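Local coordinates for probable outer membrane protein (Pseudomonas aeruginosa, PDB 3DWO), which probably serves as an outer-membrane channel for the uptake of hydrophobic compounds such as long-chain fatty acids, at residues 63-67 against 193-197; 181-185 against 417-421. All coordinates share one frame; numbering follows the deposited sequence.

Interaction 1: residues 63-67 against 193-197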
loop_
_atom_site.group_PDB
_atom_site.type_symbol
_atom_site.label_atom_id
_atom_site.label_comp_id
_atom_site.label_asym_id
_atom_site.label_seq_id
_atom_site.Cartn_x
_atom_site.Cartn_y
_atom_site.Cartn_z
ATOM N N TYR A 63 12.591 -15.037 -18.958
ATOM C CA TYR A 63 13.351 -16.230 -19.321
ATOM C C TYR A 63 13.219 -17.331 -18.283
ATOM O O TYR A 63 12.964 -17.053 -17.116
ATOM C CB TYR A 63 14.838 -15.890 -19.462
ATOM C CG TYR A 63 15.138 -14.767 -20.430
ATOM C CD1 TYR A 63 15.063 -13.428 -20.029
ATOM C CD2 TYR A 63 15.503 -15.043 -21.748
ATOM C CE1 TYR A 63 15.352 -12.387 -20.925
ATOM C CE2 TYR A 63 15.790 -14.015 -22.649
ATOM C CZ TYR A 63 15.715 -12.695 -22.231
ATOM O OH TYR A 63 16.006 -11.695 -23.129
ATOM N N ASP A 64 13.393 -18.581 -18.712
ATOM C CA ASP A 64 13.339 -19.696 -17.783
ATOM C C ASP A 64 14.749 -19.841 -17.220
ATOM O O ASP A 64 15.655 -19.085 -17.591
ATOM C CB ASP A 64 12.887 -20.999 -18.465
ATOM C CG ASP A 64 13.794 -21.426 -19.613
ATOM O OD1 ASP A 64 15.001 -21.086 -19.625
ATOM O OD2 ASP A 64 13.290 -22.132 -20.508
ATOM N N TYR A 65 14.941 -20.806 -16.334
ATOM C CA TYR A 65 16.242 -21.002 -15.701
ATOM C C TYR A 65 17.377 -21.349 -16.665
ATOM O O TYR A 65 18.547 -21.247 -16.301
ATOM C CB TYR A 65 16.133 -22.077 -14.608
ATOM C CG TYR A 65 16.168 -23.508 -15.110
ATOM C CD1 TYR A 65 17.372 -24.215 -15.181
ATOM C CD2 TYR A 65 15.004 -24.154 -15.511
ATOM C CE1 TYR A 65 17.409 -25.528 -15.639
ATOM C CE2 TYR A 65 15.030 -25.465 -15.970
ATOM C CZ TYR A 65 16.232 -26.147 -16.033
ATOM O OH TYR A 65 16.251 -27.452 -16.484
ATOM N N GLN A 66 17.044 -21.759 -17.885
ATOM C CA GLN A 66 18.076 -22.108 -18.862
ATOM C C GLN A 66 18.381 -20.984 -19.843
ATOM O O GLN A 66 19.152 -21.175 -20.779
ATOM C CB GLN A 66 17.676 -23.356 -19.649
ATOM C CG GLN A 66 17.588 -24.609 -18.807
ATOM C CD GLN A 66 17.243 -25.843 -19.619
ATOM O OE1 GLN A 66 16.153 -25.955 -20.174
ATOM N NE2 GLN A 66 18.178 -26.776 -19.690
ATOM N N GLY A 67 17.775 -19.818 -19.633
ATOM C CA GLY A 67 18.011 -18.696 -20.525
ATOM C C GLY A 67 17.090 -18.669 -21.737
ATOM O O GLY A 67 17.227 -17.810 -22.609
ATOM N N PRO A 193 18.553 -31.386 -16.683
ATOM C CA PRO A 193 17.926 -30.133 -17.101
ATOM C C PRO A 193 16.480 -30.311 -17.548
ATOM O O PRO A 193 16.188 -30.243 -18.741
ATOM C CB PRO A 193 18.827 -29.676 -18.241
ATOM C CG PRO A 193 19.166 -30.987 -18.900
ATOM C CD PRO A 193 19.511 -31.854 -17.700
ATOM N N PHE A 194 15.580 -30.550 -16.602
ATOM C CA PHE A 194 14.167 -30.714 -16.939
ATOM C C PHE A 194 13.687 -29.486 -17.714
ATOM O O PHE A 194 14.064 -28.357 -17.396
ATOM C CB PHE A 194 13.321 -30.852 -15.671
ATOM C CG PHE A 194 13.749 -31.964 -14.765
ATOM C CD1 PHE A 194 13.709 -33.286 -15.193
ATOM C CD2 PHE A 194 14.185 -31.689 -13.476
ATOM C CE1 PHE A 194 14.098 -34.323 -14.343
ATOM C CE2 PHE A 194 14.574 -32.714 -12.618
ATOM C CZ PHE A 194 14.531 -34.036 -13.053
ATOM N N PRO A 195 12.852 -29.685 -18.747
ATOM C CA PRO A 195 12.370 -28.527 -19.503
ATOM C C PRO A 195 11.398 -27.693 -18.660
ATOM O O PRO A 195 10.671 -28.222 -17.816
ATOM C CB PRO A 195 11.709 -29.165 -20.720
ATOM C CG PRO A 195 11.154 -30.426 -20.160
ATOM C CD PRO A 195 12.280 -30.935 -19.278
ATOM N N ALA A 196 11.393 -26.386 -18.881
ATOM C CA ALA A 196 10.515 -25.507 -18.126
ATOM C C ALA A 196 9.089 -25.499 -18.667
ATOM O O ALA A 196 8.836 -25.867 -19.816
ATOM C CB ALA A 196 11.076 -24.087 -18.131
ATOM N N SER A 197 8.161 -25.078 -17.815
ATOM C CA SER A 197 6.751 -24.968 -18.169
ATOM C C SER A 197 6.008 -26.248 -18.554
ATOM O O SER A 197 4.989 -26.190 -19.246
ATOM C CB SER A 197 6.590 -23.914 -19.267
ATOM O OG SER A 197 6.997 -22.641 -18.783
HETATM O O HOH W 1 13.482 -24.957 -20.052
HETATM O O HOH W 2 15.671 -28.680 -20.822
#
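The Tyr65 ring meets Phe194 O at its edge, in the ring plane, while Gln66 CG rests on one face, 3.3 Å above the ring plane and offset toward the rim. Helix 179-184 adds contacts to the ring through Ala181 and Ala184. The contact joins two loops at the end of a FadL-family beta-barrel: one follows strand 44-63, the other leads into strand 201-220.

The Tyr65 hydroxyl donates a short hydrogen bond, with Tyr65 OH 2.5 Å from Phe194 O. The donor is tilted 25° from the carbonyl plane. Tyr65 CG stands between its backbone N and carbonyl carbon (chi1 81°). This setting goes with a ring that lies against Gln66 CG and carries its OH to the 193-197 loop.

That turn is type I and runs from Asp64 to Gly67. An Asx turn overlaps it, with Gln66 N donating to Asp64 OD1 at 2.8 Å. Asp64 OD1 also accepts from Asn68 N, so the carboxylate is held at the turn. The Ala196 methyl packs against the Asp64 stem and carboxylate, with Asp64 CB 3.6 Å from Ala196 CB.

Gln66 stretches out beyond CG and crosses the Pro193 ring at an angle, with Gln66 NE2 3.3 Å from Pro193 CB. Its OE1 faces two waters, each of which donates to it. The second water also donates to Pro193 O, at 2.7 Å, and so ties the amide to the opposite backbone. The Phe194 ring leads away from the turn, to Tyr180 and helix 179-184. The first water joins both loops: it donates to Asp64 OD2 and Gln66 OE1, and accepts from Ala196 N at 2.8 Å.

Interaction 2: residues 181-185 against 417-421. With C8E ((hydroxyethyloxy)tri(ethyloxy)octane), chain C.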
loop_
_atom_site.group_PDB
_atom_site.type_symbol
_atom_site.label_atom_id
_atom_site.label_comp_id
_atom_site.label_asym_id
_atom_site.label_seq_id
_atom_site.Cartn_x
_atom_site.Cartn_y
_atom_site.Cartn_z
ATOM N N ALA A 181 11.310 -27.149 -12.830
ATOM C CA ALA A 181 12.311 -26.084 -12.882
ATOM C C ALA A 181 12.959 -25.935 -11.509
ATOM O O ALA A 181 14.162 -25.731 -11.406
ATOM C CB ALA A 181 11.671 -24.763 -13.311
ATOM N N SER A 182 12.156 -26.047 -10.458
ATOM C CA SER A 182 12.676 -25.941 -9.098
ATOM C C SER A 182 13.630 -27.091 -8.790
ATOM O O SER A 182 14.676 -26.888 -8.164
ATOM C CB SER A 182 11.530 -25.948 -8.093
ATOM O OG SER A 182 10.737 -24.791 -8.258
ATOM N N ALA A 183 13.266 -28.293 -9.231
ATOM C CA ALA A 183 14.089 -29.488 -9.017
ATOM C C ALA A 183 15.451 -29.355 -9.698
ATOM O O ALA A 183 16.486 -29.641 -9.098
ATOM C CB ALA A 183 13.366 -30.736 -9.551
ATOM N N ALA A 184 15.433 -28.930 -10.958
ATOM C CA ALA A 184 16.653 -28.758 -11.741
ATOM C C ALA A 184 17.695 -27.895 -11.029
ATOM O O ALA A 184 18.893 -28.108 -11.200
ATOM C CB ALA A 184 16.310 -28.149 -13.094
ATOM N N ASN A 185 17.232 -26.925 -10.239
ATOM C CA ASN A 185 18.110 -26.009 -9.500
ATOM C C ASN A 185 18.313 -26.406 -8.038
ATOM O O ASN A 185 19.038 -25.735 -7.307
ATOM C CB ASN A 185 17.523 -24.589 -9.524
ATOM C CG ASN A 185 17.581 -23.946 -10.898
ATOM O OD1 ASN A 185 18.652 -23.586 -11.374
ATOM N ND2 ASN A 185 16.431 -23.810 -11.543
ATOM N N ASP A 417 16.358 -20.499 -6.524
ATOM C CA ASP A 417 16.260 -21.888 -6.975
ATOM C C ASP A 417 14.882 -22.552 -6.818
ATOM O O ASP A 417 14.316 -23.033 -7.798
ATOM C CB ASP A 417 17.300 -22.760 -6.265
ATOM C CG ASP A 417 18.736 -22.348 -6.581
ATOM O OD1 ASP A 417 18.977 -21.787 -7.672
ATOM O OD2 ASP A 417 19.630 -22.604 -5.742
ATOM N N ARG A 418 14.339 -22.585 -5.602
ATOM C CA ARG A 418 13.053 -23.245 -5.397
ATOM C C ARG A 418 11.867 -22.609 -6.120
ATOM O O ARG A 418 10.793 -23.206 -6.194
ATOM C CB ARG A 418 12.750 -23.408 -3.898
ATOM C CG ARG A 418 12.447 -22.146 -3.123
ATOM C CD ARG A 418 12.165 -22.498 -1.657
ATOM N NE ARG A 418 13.335 -23.072 -0.998
ATOM C CZ ARG A 418 13.324 -23.617 0.219
ATOM N NH1 ARG A 418 12.203 -23.672 0.927
ATOM N NH2 ARG A 418 14.438 -24.118 0.729
ATOM N N LEU A 419 12.061 -21.411 -6.667
ATOM C CA LEU A 419 10.991 -20.744 -7.410
ATOM C C LEU A 419 11.154 -20.868 -8.926
ATOM O O LEU A 419 10.475 -20.184 -9.694
ATOM C CB LEU A 419 10.893 -19.267 -7.018
ATOM C CG LEU A 419 10.328 -18.998 -5.619
ATOM C CD1 LEU A 419 10.219 -17.496 -5.406
ATOM C CD2 LEU A 419 8.945 -19.664 -5.466
ATOM N N GLY A 420 12.061 -21.737 -9.358
ATOM C CA GLY A 420 12.255 -21.942 -10.784
ATOM C C GLY A 420 13.476 -21.342 -11.463
ATOM O O GLY A 420 13.760 -21.685 -12.611
ATOM N N GLY A 421 14.182 -20.438 -10.785
ATOM C CA GLY A 421 15.380 -19.836 -11.359
ATOM C C GLY A 421 15.224 -18.940 -12.582
ATOM O O GLY A 421 16.211 -18.642 -13.262
HETATM C C1 C8E C . 6.813 -21.994 -2.863
HETATM C C2 C8E C . 7.936 -22.915 -2.912
HETATM C C3 C8E C . 7.753 -24.027 -3.834
HETATM C C4 C8E C . 8.884 -24.922 -3.653
HETATM C C5 C8E C . 8.843 -25.940 -4.726
HETATM C C6 C8E C . 10.014 -26.777 -4.658
HETATM C C7 C8E C . 9.639 -27.823 -5.595
HETATM C C8 C8E C . 10.714 -28.822 -5.598
HETATM O O9 C8E C . 10.834 -29.985 -6.395
HETATM C C10 C8E C . 9.843 -30.990 -6.325
HETATM C C11 C8E C . 10.314 -32.054 -7.258
HETATM O O12 C8E C . 9.430 -32.222 -8.373
HETATM C C13 C8E C . 9.962 -33.081 -9.411
HETATM C C14 C8E C . 9.241 -33.510 -10.723
HETATM O O15 C8E C . 8.002 -33.067 -11.360
HETATM C C16 C8E C . 6.890 -33.853 -10.901
HETATM C C17 C8E C . 6.592 -35.113 -11.732
HETATM O O18 C8E C . 5.980 -36.297 -11.175
HETATM C C19 C8E C . 6.957 -37.244 -10.667
HETATM C C20 C8E C . 6.610 -38.400 -9.662
HETATM O O21 C8E C . 7.675 -38.979 -8.898
#
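Asn185 and Asp417 lie across each other with their amide and carboxylate planes only 2° apart. No hydrogen bond joins the two groups. Their nearest approach is Asn185 O to Asp417 CG, at 3.5 Å. Asn185 CB lies against both CB and OD1 of Asp417, 3.7 Å from each.

The Asn185 amide turns back to its own helix. Asn185 ND2 donates to Ala181 O at 3.0 Å, from a position tilted out of that carbonyl's plane. The backbone bonds of Asn185 N to Ala181 O and Ser182 O are both weak, so the side chain adds a grip to this last turn. The same ND2 faces Gly420 O, and the Ala181 methyl packs on Gly420.

The Ser182 hydroxyl makes the hydrogen bond between the segments. Ser182 OG lies beside the backbone N (chi1 -65°), facing residues 417-421, and donates to Arg418 O at 2.6 Å. The donor sits 69° above the carbonyl plane, away from the usual lone-pair direction. Nearby, Ser182 CA-H points at Asp417 O. The Arg418 side chain leads away, and its NH1 bonds to Ile326 O.

A detergent molecule, C8E, lies along this junction. C8E C7 is 3.7 Å from Ser182 CB, and C8E C4 is 3.6 Å from Arg418 O. The site is consistent with the hydrophobic groove between extracellular loops in FadL. One hydroxyl-to-carbonyl hydrogen bond and a CA-H...O contact thus join the helix and the loop with no salt bridge, and the detergent's octyl chain runs past Ser182 CB and the Arg418 carbonyl.

How the interactions relate
The centres of interactions 1 and 2 are about 9 Å apart, and the two touch. Tyr65 bridges them: Tyr65 CB is 3.1 Å from Gly420 O, and Tyr65 OH is 3.5 Å from Ala184 CB. Along the chain the order is 63-67, 181-185, 193-197, 417-421, so the segments alternate. Segments 181-185 and 193-197 belong to the one connection between strands 158-177 and 201-220. Segment 63-67 follows strand 44-63. The loop segment 417-421 precedes strand 423-441. Strands 44-63 and 423-441 pair and close the barrel. The connection thus folds over this seam at the barrel end, consistent with the extracellular side.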